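Local coordinates for putative lipoprotein (Parabacteroides distasonis, PDB 4FVS), which is of unknown function, but probably binds a lipid or similar apolar molecule, as the related LolA and LolB lipoprotein carriers do, at residues A[83-86]-A[87-90]; A[91-94]-A[95-98]. All coordinates share one frame; numbering follows the deposited sequence.

In the fold
From the N terminus the chain runs through antiparallel strands up to strand 74-78, then turns inward. Contact 1 closes the first turn of the short helix 86-89, whose residues and lead-in pack on strands 27-41, 132-154, 157-171 and 205-214. The chain leaves this helix directly into contact 2, a tight turn at N93-V96 that starts strand 96-98, the antiparallel neighbour of strand 123-129. The two contacts neither nest nor cross: they are consecutive local closures, centres about 10 Å apart. Their side chains meet again where L83 CD1 lies 3.8 Å from I98 CD1, so the far end of contact 2 folds back to the start of contact 1.

Contact 1 (A[83-86]-A[87-90]); sequences LSYP and GVVS
The ring of Y85 has the methyl CG2 of V88 over one face and the backbone N of G87 at its edge, near the ring plane. The arrangement is a helix N-terminus: Y85 is the N-cap residue, and P86, in the first turn, has no N-H that would need a partner. Y85 CG sits between its own backbone N and carbonyl carbon (chi1 58°), which swings the ring back beside the first turn instead of out from it. V88 CG2 then lies 3.5 Å from Y85 CZ, toward the phenol end of the ring, and also within packing distance of the hydroxyl. Both V88 methyls, CG1 and CG2, also lie 3.8 Å from L83 CB, so CG2 is shared between leucine and tyrosine. M139 of strand 132-154 touches all three residues, while Y85 also reaches S207 and T209 on strand 205-214.

Two amides share the carbonyl oxygen of the cap. V89 N reaches Y85 O at 3.0 Å and nearly straight, 171° at the hydrogen, the spacing of an alpha-helical turn. V88 N comes to Y85 O from the opposite face of the carbonyl plane, at 3.1 Å and more bent. Just before the cap, S84 is the centre of an inverse gamma turn closed by a weak bond from Y85 N to L83 O; its hydroxyl bonds to E81 O in the same loop and to Y53 OH on strand 44-54.

S90 takes a double grip on P86 O: its N donates at 2.9 Å, and S90 OG, folded back over its own backbone, donates to P86 O from the other face of the carbonyl plane at 2.7 Å.

Contact 2 (A[91-94]-A[95-98]); sequences EMNT and NVDI
The side chain of N93 bends back over the type I beta turn that runs from N93 to V96, making an Asx turn within it. From CB, a chi1 of 67° turns the amide toward the N-H of N95. N93 CG packs 3.8 Å from V96 CG2. Beyond it the amide divides: N93 ND2 lies 3.6 Å from V96 CG2, while N93 OD1 accepts from N95 N at 2.8 Å, 25° off the amide plane. N95 CB flanks that oxygen, and the two asparagine amides stand at 78° to each other. A proline in place of N95 would take away this N-H and would probably leave N93 OD1 without its mate, setting the N93 amide free to turn. The beta turn itself is closed by V96 N to N93 O at 3.2 Å, with the donor well above the carbonyl plane. N62 of strand 60-71 also bonds N93 O through its ND2.

The turn leads into strand 96-98, which pairs with strand 123-129 through D97 and Y128; M92 and V96 rest on I127. Selenomethionine M92 stretches out across V96 and I98. Its CG meets V96 CG1, and past the selenium M92 CE packs 3.8 Å from I98 CD1.

Contact 1 (A[83-86]-A[87-90])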
ATOM      1  N   LEU A  83      -1.339   0.459  -4.240  1.00 45.87           N
ATOM      2  CA  LEU A  83      -1.415   1.408  -5.357  1.00 44.93           C
ATOM      3  C   LEU A  83      -1.255   2.867  -4.904  1.00 52.52           C
ATOM      4  O   LEU A  83      -1.550   3.781  -5.676  1.00 54.77           O
ATOM      5  CB  LEU A  83      -2.723   1.243  -6.138  1.00 44.59           C
ATOM      6  CG  LEU A  83      -3.097  -0.188  -6.603  1.00 47.94           C
ATOM      7  CD1 LEU A  83      -4.436  -0.191  -7.210  1.00 47.79           C
ATOM      8  CD2 LEU A  83      -2.101  -0.738  -7.597  1.00 50.01           C
ATOM      9  N   SER A  84      -0.738   3.079  -3.672  1.00 49.98           N
ATOM     10  CA  SER A  84      -0.390   4.378  -3.068  1.00 50.88           C
ATOM     11  C   SER A  84       0.878   4.946  -3.706  1.00 53.36           C
ATOM     12  O   SER A  84       1.895   5.121  -3.005  1.00 53.23           O
ATOM     13  CB  SER A  84      -0.150   4.223  -1.564  1.00 59.00           C
ATOM     14  OG  SER A  84      -1.242   3.657  -0.865  1.00 76.81           O
ATOM     15  N   TYR A  85       0.876   5.142  -5.042  1.00 48.11           N
ATOM     16  CA  TYR A  85       2.100   5.622  -5.676  1.00 48.35           C
ATOM     17  C   TYR A  85       1.758   6.506  -6.842  1.00 54.34           C
ATOM     18  O   TYR A  85       0.677   6.337  -7.408  1.00 50.97           O
ATOM     19  CB  TYR A  85       3.037   4.472  -6.091  1.00 48.77           C
ATOM     20  CG  TYR A  85       2.452   3.441  -7.035  1.00 47.81           C
ATOM     21  CD1 TYR A  85       2.485   3.635  -8.418  1.00 48.98           C
ATOM     22  CD2 TYR A  85       2.003   2.210  -6.561  1.00 47.16           C
ATOM     23  CE1 TYR A  85       2.011   2.671  -9.296  1.00 46.92           C
ATOM     24  CE2 TYR A  85       1.558   1.218  -7.437  1.00 48.16           C
ATOM     25  CZ  TYR A  85       1.568   1.454  -8.804  1.00 56.03           C
ATOM     26  OH  TYR A  85       1.151   0.496  -9.689  1.00 57.52           O
ATOM     27  N   PRO A  86       2.699   7.425  -7.207  1.00 56.05           N
ATOM     28  CA  PRO A  86       2.444   8.400  -8.285  1.00 56.75           C
ATOM     29  C   PRO A  86       1.819   7.845  -9.584  1.00 62.26           C
ATOM     30  O   PRO A  86       0.900   8.467 -10.072  1.00 61.10           O
ATOM     31  CB  PRO A  86       3.840   8.947  -8.564  1.00 59.33           C
ATOM     32  CG  PRO A  86       4.515   8.899  -7.256  1.00 62.83           C
ATOM     33  CD  PRO A  86       4.007   7.694  -6.555  1.00 57.60           C
ATOM     34  N   GLY A  87       2.286   6.718 -10.122  1.00 62.54           N
ATOM     35  CA  GLY A  87       1.714   6.121 -11.339  1.00 64.10           C
ATOM     36  C   GLY A  87       0.197   5.934 -11.364  1.00 70.90           C
ATOM     37  O   GLY A  87      -0.450   6.144 -12.404  1.00 72.00           O
ATOM     38  N   VAL A  88      -0.382   5.520 -10.206  1.00 67.85           N
ATOM     39  CA  VAL A  88      -1.825   5.322  -9.986  1.00 67.88           C
ATOM     40  C   VAL A  88      -2.482   6.686  -9.527  1.00 72.38           C
ATOM     41  O   VAL A  88      -3.450   7.145 -10.148  1.00 71.52           O
ATOM     42  CB  VAL A  88      -2.084   4.173  -8.941  1.00 70.79           C
ATOM     43  CG1 VAL A  88      -3.537   4.107  -8.498  1.00 70.51           C
ATOM     44  CG2 VAL A  88      -1.642   2.820  -9.455  1.00 70.50           C
ATOM     45  N   VAL A  89      -1.942   7.298  -8.436  1.00 69.65           N
ATOM     46  CA  VAL A  89      -2.453   8.510  -7.746  1.00 71.02           C
ATOM     47  C   VAL A  89      -2.544   9.756  -8.706  1.00 80.39           C
ATOM     48  O   VAL A  89      -3.461  10.568  -8.526  1.00 80.33           O
ATOM     49  CB  VAL A  89      -1.642   8.843  -6.454  1.00 73.44           C
ATOM     50  CG1 VAL A  89      -2.113  10.138  -5.807  1.00 73.57           C
ATOM     51  CG2 VAL A  89      -1.735   7.699  -5.442  1.00 72.44           C
ATOM     52  N   SER A  90      -1.643   9.881  -9.716  1.00 80.24           N
ATOM     53  CA  SER A  90      -1.660  10.978 -10.706  1.00 82.10           C
ATOM     54  C   SER A  90      -2.902  10.846 -11.621  1.00 87.31           C
ATOM     55  O   SER A  90      -3.585  11.837 -11.933  1.00 89.04           O
ATOM     56  CB  SER A  90      -0.371  10.988 -11.532  1.00 87.18           C
ATOM     57  OG  SER A  90      -0.156   9.769 -12.229  1.00 96.27           O
TER

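Contact 2 (A[91-94]-A[95-98])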
ATOM      1  N   GLU A  91      -3.214   9.593 -11.993  1.00 81.69           N
ATOM      2  CA  GLU A  91      -4.381   9.214 -12.782  1.00 80.89           C
ATOM      3  C   GLU A  91      -5.667   9.331 -11.905  1.00 79.92           C
ATOM      4  O   GLU A  91      -6.571   8.478 -12.017  1.00 81.55           O
ATOM      5  CB  GLU A  91      -4.169   7.759 -13.292  1.00 82.21           C
ATOM      6  CG  GLU A  91      -3.140   7.613 -14.395  1.00 94.55           C
ATOM      7  CD  GLU A  91      -3.612   8.206 -15.706  1.00117.45           C
ATOM      8  OE1 GLU A  91      -4.281   7.470 -16.468  1.00126.88           O
ATOM      9  OE2 GLU A  91      -3.385   9.417 -15.935  1.00102.22           O
HETATM   10  N   MSE A  92      -5.744  10.355 -11.003  1.00 68.53           N
HETATM   11  CA  MSE A  92      -6.850  10.380 -10.070  1.00 65.33           C
HETATM   12  C   MSE A  92      -7.425  11.731  -9.748  1.00 69.29           C
HETATM   13  O   MSE A  92      -6.726  12.744  -9.602  1.00 69.98           O
HETATM   14  CB  MSE A  92      -6.433   9.771  -8.741  1.00 65.21           C
HETATM   15  CG  MSE A  92      -6.700   8.325  -8.630  1.00 71.05           C
HETATM   16 SE   MSE A  92      -6.249   7.889  -6.821  0.75 79.32          SE
HETATM   17  CE  MSE A  92      -6.598   6.007  -6.678  1.00 75.44           C
ATOM     18  N   ASN A  93      -8.752  11.676  -9.574  1.00 62.95           N
ATOM     19  CA  ASN A  93      -9.676  12.699  -9.131  1.00 62.09           C
ATOM     20  C   ASN A  93     -10.485  12.062  -7.994  1.00 65.14           C
ATOM     21  O   ASN A  93     -10.296  10.879  -7.708  1.00 62.58           O
ATOM     22  CB  ASN A  93     -10.520  13.243 -10.281  1.00 57.00           C
ATOM     23  CG  ASN A  93     -11.489  12.277 -10.864  1.00 68.88           C
ATOM     24  OD1 ASN A  93     -12.513  11.982 -10.263  1.00 63.74           O
ATOM     25  ND2 ASN A  93     -11.229  11.809 -12.081  1.00 63.08           N
ATOM     26  N   THR A  94     -11.326  12.826  -7.309  1.00 65.27           N
ATOM     27  CA  THR A  94     -12.027  12.316  -6.125  1.00 66.80           C
ATOM     28  C   THR A  94     -13.157  11.331  -6.465  1.00 71.37           C
ATOM     29  O   THR A  94     -13.608  10.617  -5.562  1.00 71.51           O
ATOM     30  CB  THR A  94     -12.547  13.461  -5.280  1.00 81.69           C
ATOM     31  OG1 THR A  94     -11.628  14.542  -5.418  1.00 80.98           O
ATOM     32  CG2 THR A  94     -12.644  13.075  -3.809  1.00 85.48           C
ATOM     33  N   ASN A  95     -13.564  11.241  -7.750  1.00 68.40           N
ATOM     34  CA  ASN A  95     -14.590  10.289  -8.202  1.00 68.62           C
ATOM     35  C   ASN A  95     -13.987   8.916  -8.435  1.00 66.11           C
ATOM     36  O   ASN A  95     -14.716   7.941  -8.558  1.00 67.07           O
ATOM     37  CB  ASN A  95     -15.282  10.771  -9.475  1.00 72.73           C
ATOM     38  CG  ASN A  95     -16.055  12.043  -9.309  1.00 88.95           C
ATOM     39  OD1 ASN A  95     -16.707  12.278  -8.276  1.00 78.15           O
ATOM     40  ND2 ASN A  95     -16.015  12.867 -10.352  1.00 82.19           N
ATOM     41  N   VAL A  96     -12.658   8.839  -8.482  1.00 57.09           N
ATOM     42  CA  VAL A  96     -11.934   7.596  -8.694  1.00 53.28           C
ATOM     43  C   VAL A  96     -11.980   6.742  -7.417  1.00 58.96           C
ATOM     44  O   VAL A  96     -11.636   7.212  -6.328  1.00 58.98           O
ATOM     45  CB  VAL A  96     -10.500   7.864  -9.158  1.00 53.65           C
ATOM     46  CG1 VAL A  96      -9.740   6.569  -9.351  1.00 51.98           C
ATOM     47  CG2 VAL A  96     -10.500   8.670 -10.446  1.00 54.31           C
ATOM     48  N   ASP A  97     -12.452   5.495  -7.559  1.00 56.86           N
ATOM     49  CA  ASP A  97     -12.503   4.539  -6.460  1.00 56.30           C
ATOM     50  C   ASP A  97     -11.825   3.228  -6.884  1.00 57.51           C
ATOM     51  O   ASP A  97     -11.537   3.026  -8.067  1.00 57.81           O
ATOM     52  CB  ASP A  97     -13.948   4.295  -5.981  1.00 60.42           C
ATOM     53  CG  ASP A  97     -14.065   4.123  -4.467  1.00 75.59           C
ATOM     54  OD1 ASP A  97     -13.088   3.645  -3.836  1.00 72.93           O
ATOM     55  OD2 ASP A  97     -15.128   4.473  -3.912  1.00 88.99           O
ATOM     56  N   ILE A  98     -11.507   2.377  -5.904  1.00 51.44           N
ATOM     57  CA  ILE A  98     -10.889   1.074  -6.131  1.00 49.35           C
ATOM     58  C   ILE A  98     -11.719   0.044  -5.373  1.00 52.72           C
ATOM     59  O   ILE A  98     -12.200   0.314  -4.268  1.00 52.30           O
ATOM     60  CB  ILE A  98      -9.383   1.056  -5.748  1.00 50.84           C
ATOM     61  CG1 ILE A  98      -8.579   2.039  -6.637  1.00 51.51           C
ATOM     62  CG2 ILE A  98      -8.801  -0.326  -5.891  1.00 50.46           C
ATOM     63  CD1 ILE A  98      -7.113   2.288  -6.275  1.00 62.56           C
TER